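Local coordinates for LacI family transcription regulator (PDB 4O5A), which probably regulates transcription by binding operator DNA, as LacI-family proteins do, probably in response to a small-molecule effector bound by its periplasmic-binding-protein-like domain, at residues A[177-182]-A[282-287]; A[296-301]-A[332-337]. All blocks are in the same frame, centred on the assembly; numbering follows the deposited sequence.

Interaction 1 (A[177-182]-A[282-287]); sequences AASGTM and ISWGDS
Helix 175-188 packs on strand 280-284 in the C-terminal lobe of a periplasmic-binding-protein-like core, and Met182, present as selenomethionine, and Trp284 carry much of the contact, the methionine laying its methyl end on the indole. Helix and strand run antiparallel (173°), their axes 11.0 Å apart, which is close to the usual spacing of a helix on the face of a sheet. The Met182 chain bends through rotation about its CG-SE bond (chi3 -75°), and this bend sets CE 3.4 Å from the centroid of the six-membered ring of Trp284, only 7° off the ring normal: a CH-pi contact centred on the face. Farther back, Met182 SE stands 4.6 Å from the centroid of the five-membered ring of Trp284, a Met-aromatic contact. The same SE touches the CG2 branch of Ile282 at 3.8 Å, bridging two residues on the same face of the strand. One turn earlier in the helix, Ala178 CB approaches Trp284 CZ2 at 4.2 Å, and Ser179 OG lies 3.4 Å from Trp284 CH2, both obliquely to the ring. Ser179 OG is also hydrogen-bonded to the carbonyl of Asp175, within its own helix. Phe213 of helix 206-219 touches the indole too, and Arg209 makes a cation-pi contact with it. No polar bond joins the two segments, so dispersion, with the polarisable selenium and indole, probably dominates; Ser179 meets the ring with its hydroxyl oxygen already engaged by the helix backbone.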
loop_
_atom_site.group_PDB
_atom_site.type_symbol
_atom_site.label_atom_id
_atom_site.label_comp_id
_atom_site.label_asym_id
_atom_site.label_seq_id
_atom_site.Cartn_x
_atom_site.Cartn_y
_atom_site.Cartn_z
ATOM N N ALA A 177 15.975 9.203 -17.425
ATOM C CA ALA A 177 17.125 9.288 -16.515
ATOM C C ALA A 177 17.248 8.035 -15.659
ATOM O O ALA A 177 18.315 7.424 -15.570
ATOM C CB ALA A 177 17.027 10.530 -15.618
ATOM N N ALA A 178 16.155 7.669 -14.998
ATOM C CA ALA A 178 16.134 6.464 -14.175
ATOM C C ALA A 178 16.541 5.219 -14.974
ATOM O O ALA A 178 17.257 4.349 -14.463
ATOM C CB ALA A 178 14.756 6.284 -13.566
ATOM N N SER A 179 16.074 5.130 -16.216
ATOM C CA SER A 179 16.411 4.001 -17.082
ATOM C C SER A 179 17.921 3.908 -17.251
ATOM O O SER A 179 18.502 2.826 -17.129
ATOM C CB SER A 179 15.760 4.146 -18.461
ATOM O OG SER A 179 14.343 4.158 -18.368
ATOM N N GLY A 180 18.550 5.049 -17.515
ATOM C CA GLY A 180 19.997 5.114 -17.654
ATOM C C GLY A 180 20.729 4.679 -16.402
ATOM O O GLY A 180 21.713 3.943 -16.473
ATOM N N THR A 181 20.244 5.116 -15.246
ATOM C CA THR A 181 20.904 4.781 -13.992
ATOM C C THR A 181 20.890 3.261 -13.774
ATOM O O THR A 181 21.903 2.680 -13.372
ATOM C CB THR A 181 20.240 5.497 -12.801
ATOM O OG1 THR A 181 20.389 6.918 -12.968
ATOM C CG2 THR A 181 20.905 5.082 -11.504
HETATM N N MSE A 182 19.755 2.627 -14.052
HETATM C CA MSE A 182 19.621 1.180 -13.872
HETATM C C MSE A 182 20.473 0.418 -14.880
HETATM O O MSE A 182 21.166 -0.537 -14.530
HETATM C CB MSE A 182 18.164 0.764 -13.991
HETATM C CG MSE A 182 17.347 1.164 -12.778
HETATM SE SE MSE A 182 15.535 0.505 -12.954
HETATM C CE MSE A 182 14.896 1.766 -14.247
ATOM N N ILE A 282 16.357 -6.172 -10.548
ATOM C CA ILE A 282 16.113 -4.809 -10.079
ATOM C C ILE A 282 14.601 -4.543 -10.075
ATOM O O ILE A 282 13.887 -4.939 -11.003
ATOM C CB ILE A 282 16.811 -3.780 -10.982
ATOM C CG1 ILE A 282 18.321 -3.961 -10.903
ATOM C CG2 ILE A 282 16.445 -2.338 -10.584
ATOM C CD1 ILE A 282 19.088 -3.079 -11.873
ATOM N N SER A 283 14.129 -3.882 -9.021
ATOM C CA SER A 283 12.748 -3.423 -8.939
ATOM C C SER A 283 12.696 -1.946 -9.269
ATOM O O SER A 283 13.445 -1.171 -8.684
ATOM C CB SER A 283 12.223 -3.580 -7.513
ATOM O OG SER A 283 10.918 -3.029 -7.393
ATOM N N TRP A 284 11.802 -1.559 -10.176
ATOM C CA TRP A 284 11.550 -0.146 -10.460
ATOM C C TRP A 284 10.480 0.261 -9.464
ATOM O O TRP A 284 9.303 -0.055 -9.642
ATOM C CB TRP A 284 11.011 0.027 -11.885
ATOM C CG TRP A 284 11.229 1.392 -12.476
ATOM C CD1 TRP A 284 11.263 2.569 -11.815
ATOM C CD2 TRP A 284 11.455 1.692 -13.864
ATOM N NE1 TRP A 284 11.494 3.607 -12.707
ATOM C CE2 TRP A 284 11.620 3.090 -13.955
ATOM C CE3 TRP A 284 11.543 0.917 -15.018
ATOM C CZ2 TRP A 284 11.863 3.723 -15.183
ATOM C CZ3 TRP A 284 11.783 1.556 -16.235
ATOM C CH2 TRP A 284 11.942 2.941 -16.300
ATOM N N GLY A 285 10.885 0.953 -8.406
ATOM C CA GLY A 285 9.979 1.251 -7.307
ATOM C C GLY A 285 10.470 0.509 -6.081
ATOM O O GLY A 285 10.900 -0.639 -6.184
ATOM N N ASP A 286 10.439 1.156 -4.924
ATOM C CA ASP A 286 10.980 0.508 -3.732
ATOM C C ASP A 286 9.937 0.418 -2.630
ATOM O O ASP A 286 8.989 1.194 -2.590
ATOM C CB ASP A 286 12.226 1.256 -3.240
ATOM C CG ASP A 286 13.057 0.434 -2.263
ATOM O OD1 ASP A 286 12.984 -0.817 -2.308
ATOM O OD2 ASP A 286 13.789 1.036 -1.455
ATOM N N SER A 287 10.101 -0.554 -1.742
ATOM C CA SER A 287 9.222 -0.686 -0.598
ATOM C C SER A 287 9.895 -1.633 0.365
ATOM O O SER A 287 10.929 -2.196 0.036
ATOM C CB SER A 287 7.854 -1.247 -0.996
ATOM O OG SER A 287 7.949 -2.618 -1.319
#

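Interaction 2 (A[296-301]-A[332-337])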
loop_
_atom_site.group_PDB
_atom_site.type_symbol
_atom_site.label_atom_id
_atom_site.label_comp_id
_atom_site.label_asym_id
_atom_site.label_seq_id
_atom_site.Cartn_x
_atom_site.Cartn_y
_atom_site.Cartn_z
ATOM N N PRO A 296 17.714 -9.520 -0.526
ATOM C CA PRO A 296 17.107 -8.193 -0.696
ATOM C C PRO A 296 17.339 -7.626 -2.105
ATOM O O PRO A 296 18.398 -7.809 -2.720
ATOM C CB PRO A 296 17.814 -7.353 0.365
ATOM C CG PRO A 296 18.169 -8.351 1.437
ATOM C CD PRO A 296 18.569 -9.593 0.668
ATOM N N ILE A 297 16.320 -6.936 -2.608
ATOM C CA ILE A 297 16.246 -6.576 -4.019
ATOM C C ILE A 297 16.645 -5.113 -4.271
ATOM O O ILE A 297 16.079 -4.178 -3.682
ATOM C CB ILE A 297 14.829 -6.858 -4.569
ATOM C CG1 ILE A 297 14.494 -8.364 -4.448
ATOM C CG2 ILE A 297 14.705 -6.406 -6.024
ATOM C CD1 ILE A 297 13.072 -8.718 -4.893
ATOM N N THR A 298 17.618 -4.945 -5.165
ATOM C CA THR A 298 18.094 -3.637 -5.615
ATOM C C THR A 298 16.930 -2.885 -6.260
ATOM O O THR A 298 16.181 -3.454 -7.059
ATOM C CB THR A 298 19.202 -3.831 -6.640
ATOM O OG1 THR A 298 20.365 -4.336 -5.972
ATOM C CG2 THR A 298 19.535 -2.519 -7.333
ATOM N N ALA A 299 16.751 -1.609 -5.913
ATOM C CA ALA A 299 15.544 -0.905 -6.335
ATOM C C ALA A 299 15.836 0.526 -6.760
ATOM O O ALA A 299 16.669 1.190 -6.165
ATOM C CB ALA A 299 14.545 -0.869 -5.216
ATOM N N LEU A 300 15.098 0.981 -7.764
ATOM C CA LEU A 300 15.105 2.388 -8.153
ATOM C C LEU A 300 14.030 3.017 -7.284
ATOM O O LEU A 300 12.842 2.699 -7.417
ATOM C CB LEU A 300 14.778 2.499 -9.644
ATOM C CG LEU A 300 15.055 3.818 -10.365
ATOM C CD1 LEU A 300 14.148 4.908 -9.836
ATOM C CD2 LEU A 300 16.528 4.211 -10.230
ATOM N N SER A 301 14.448 3.870 -6.355
ATOM C CA SER A 301 13.541 4.401 -5.352
ATOM C C SER A 301 13.167 5.834 -5.708
ATOM O O SER A 301 14.043 6.666 -5.885
ATOM C CB SER A 301 14.230 4.389 -3.985
ATOM O OG SER A 301 13.420 5.015 -2.997
ATOM N N TYR A 332 15.530 10.699 -7.727
ATOM C CA TYR A 332 15.382 9.298 -7.369
ATOM C C TYR A 332 16.752 8.784 -6.928
ATOM O O TYR A 332 17.756 9.470 -7.076
ATOM C CB TYR A 332 14.916 8.506 -8.591
ATOM C CG TYR A 332 15.896 8.589 -9.736
ATOM C CD1 TYR A 332 16.985 7.736 -9.818
ATOM C CD2 TYR A 332 15.748 9.549 -10.726
ATOM C CE1 TYR A 332 17.899 7.832 -10.855
ATOM C CE2 TYR A 332 16.648 9.646 -11.761
ATOM C CZ TYR A 332 17.719 8.781 -11.828
ATOM O OH TYR A 332 18.620 8.882 -12.863
ATOM N N GLU A 333 16.807 7.549 -6.439
ATOM C CA GLU A 333 18.074 6.981 -5.985
ATOM C C GLU A 333 18.063 5.488 -6.294
ATOM O O GLU A 333 17.068 4.819 -6.036
ATOM C CB GLU A 333 18.210 7.207 -4.475
ATOM C CG GLU A 333 19.405 6.550 -3.783
ATOM C CD GLU A 333 19.282 6.617 -2.258
ATOM O OE1 GLU A 333 18.265 7.159 -1.765
ATOM O OE2 GLU A 333 20.187 6.120 -1.551
ATOM N N LEU A 334 19.149 4.964 -6.851
ATOM C CA LEU A 334 19.230 3.512 -7.008
ATOM C C LEU A 334 19.808 2.972 -5.713
ATOM O O LEU A 334 20.966 3.266 -5.371
ATOM C CB LEU A 334 20.153 3.135 -8.172
ATOM C CG LEU A 334 20.272 1.624 -8.421
ATOM C CD1 LEU A 334 18.921 1.027 -8.796
ATOM C CD2 LEU A 334 21.302 1.352 -9.505
ATOM N N ILE A 335 19.003 2.227 -4.970
ATOM C CA ILE A 335 19.467 1.613 -3.737
ATOM C C ILE A 335 20.000 0.227 -4.039
ATOM O O ILE A 335 19.238 -0.692 -4.323
ATOM C CB ILE A 335 18.338 1.517 -2.712
ATOM C CG1 ILE A 335 17.759 2.912 -2.466
ATOM C CG2 ILE A 335 18.851 0.889 -1.419
ATOM C CD1 ILE A 335 16.565 2.918 -1.545
ATOM N N GLU A 336 21.317 0.089 -3.958
ATOM C CA GLU A 336 21.978 -1.171 -4.293
ATOM C C GLU A 336 21.859 -2.174 -3.162
ATOM O O GLU A 336 22.252 -1.904 -2.020
ATOM C CB GLU A 336 23.453 -0.938 -4.620
ATOM C CG GLU A 336 23.685 -0.142 -5.887
ATOM C CD GLU A 336 25.155 0.170 -6.112
ATOM O OE1 GLU A 336 25.997 -0.750 -5.983
ATOM O OE2 GLU A 336 25.469 1.342 -6.413
ATOM N N ARG A 337 21.307 -3.335 -3.486
ATOM C CA ARG A 337 21.147 -4.406 -2.513
ATOM C C ARG A 337 21.772 -5.687 -3.062
ATOM O O ARG A 337 22.495 -5.668 -4.062
ATOM C CB ARG A 337 19.659 -4.591 -2.138
ATOM C CG ARG A 337 19.010 -3.314 -1.560
ATOM C CD ARG A 337 17.749 -3.583 -0.754
ATOM N NE ARG A 337 17.180 -2.348 -0.185
ATOM C CZ ARG A 337 16.166 -1.659 -0.708
ATOM N NH1 ARG A 337 15.593 -2.061 -1.839
ATOM N NH2 ARG A 337 15.730 -0.549 -0.099
#
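Pro296 CB rests against Arg337 CD at 3.9 Å, at the start of an antiparallel pairing that adds strand 333-335 to the edge of the otherwise parallel C-terminal sheet, a mixed sheet within the periplasmic-binding-protein-like fold. The carbonyl of Ile297 accepts a hydrogen bond from Arg337 NH1 (2.8 Å) and lies in the guanidinium plane, only 3° out of it. An extended run from CG to NE carries the arginine head back along its own strand, toward Ala299, where its other terminal nitrogen, NH2, forms a salt bridge with Asp286. Thr298 replaces a backbone acceptor with its side chain: OG1, anti to its own carbonyl carbon (chi1 -70°), takes the N-H of Arg337 at 2.8 Å, while CG2 turns to Leu334 CD1. Ala299 and Ile335 form a hydrogen-bonded pair, joined by both backbone bonds, and Ala299 CB packs near the guanidinium. Leu300 faces Leu334 in the next, non-hydrogen-bonded pair; its CD2 meets Tyr332 CD1 at 3.6 Å and Leu334 CD1 at 4.2 Å, on the face of the sheet that helix 175-188 covers. Ser301 and Glu333 close the ladder as a second hydrogen-bonded pair, the straighter bond running from Ser301 N to Glu333 O (169° at the hydrogen). Beside it, Ser301 CB packs on Ile335 CD1 at 3.7 Å.

Strands 280-284 and 298-301 are neighbours in one sheet, so interactions 1 and 2 abut, their centres about 7 Å apart. Leu300 joins them: on the helix-covered face its side chain touches Ala178, Met182 and Trp284, and its O lies 2.8 Å from Gly285 N, a probable hydrogen bond that continues the strand pairing into the turn after strand 280-284. A second tie is Tyr332 OH, 2.6 Å from Thr181 OG1, probably a hydrogen bond linking the edge strand's approach to helix 175-188. On the other face, Asp286 connects 282-287 to 332-337 through its salt bridge with Arg337, while its OD1 packs 3.3 Å from Ala299 CB and its OD2 3.4 Å from Ile335 CD1.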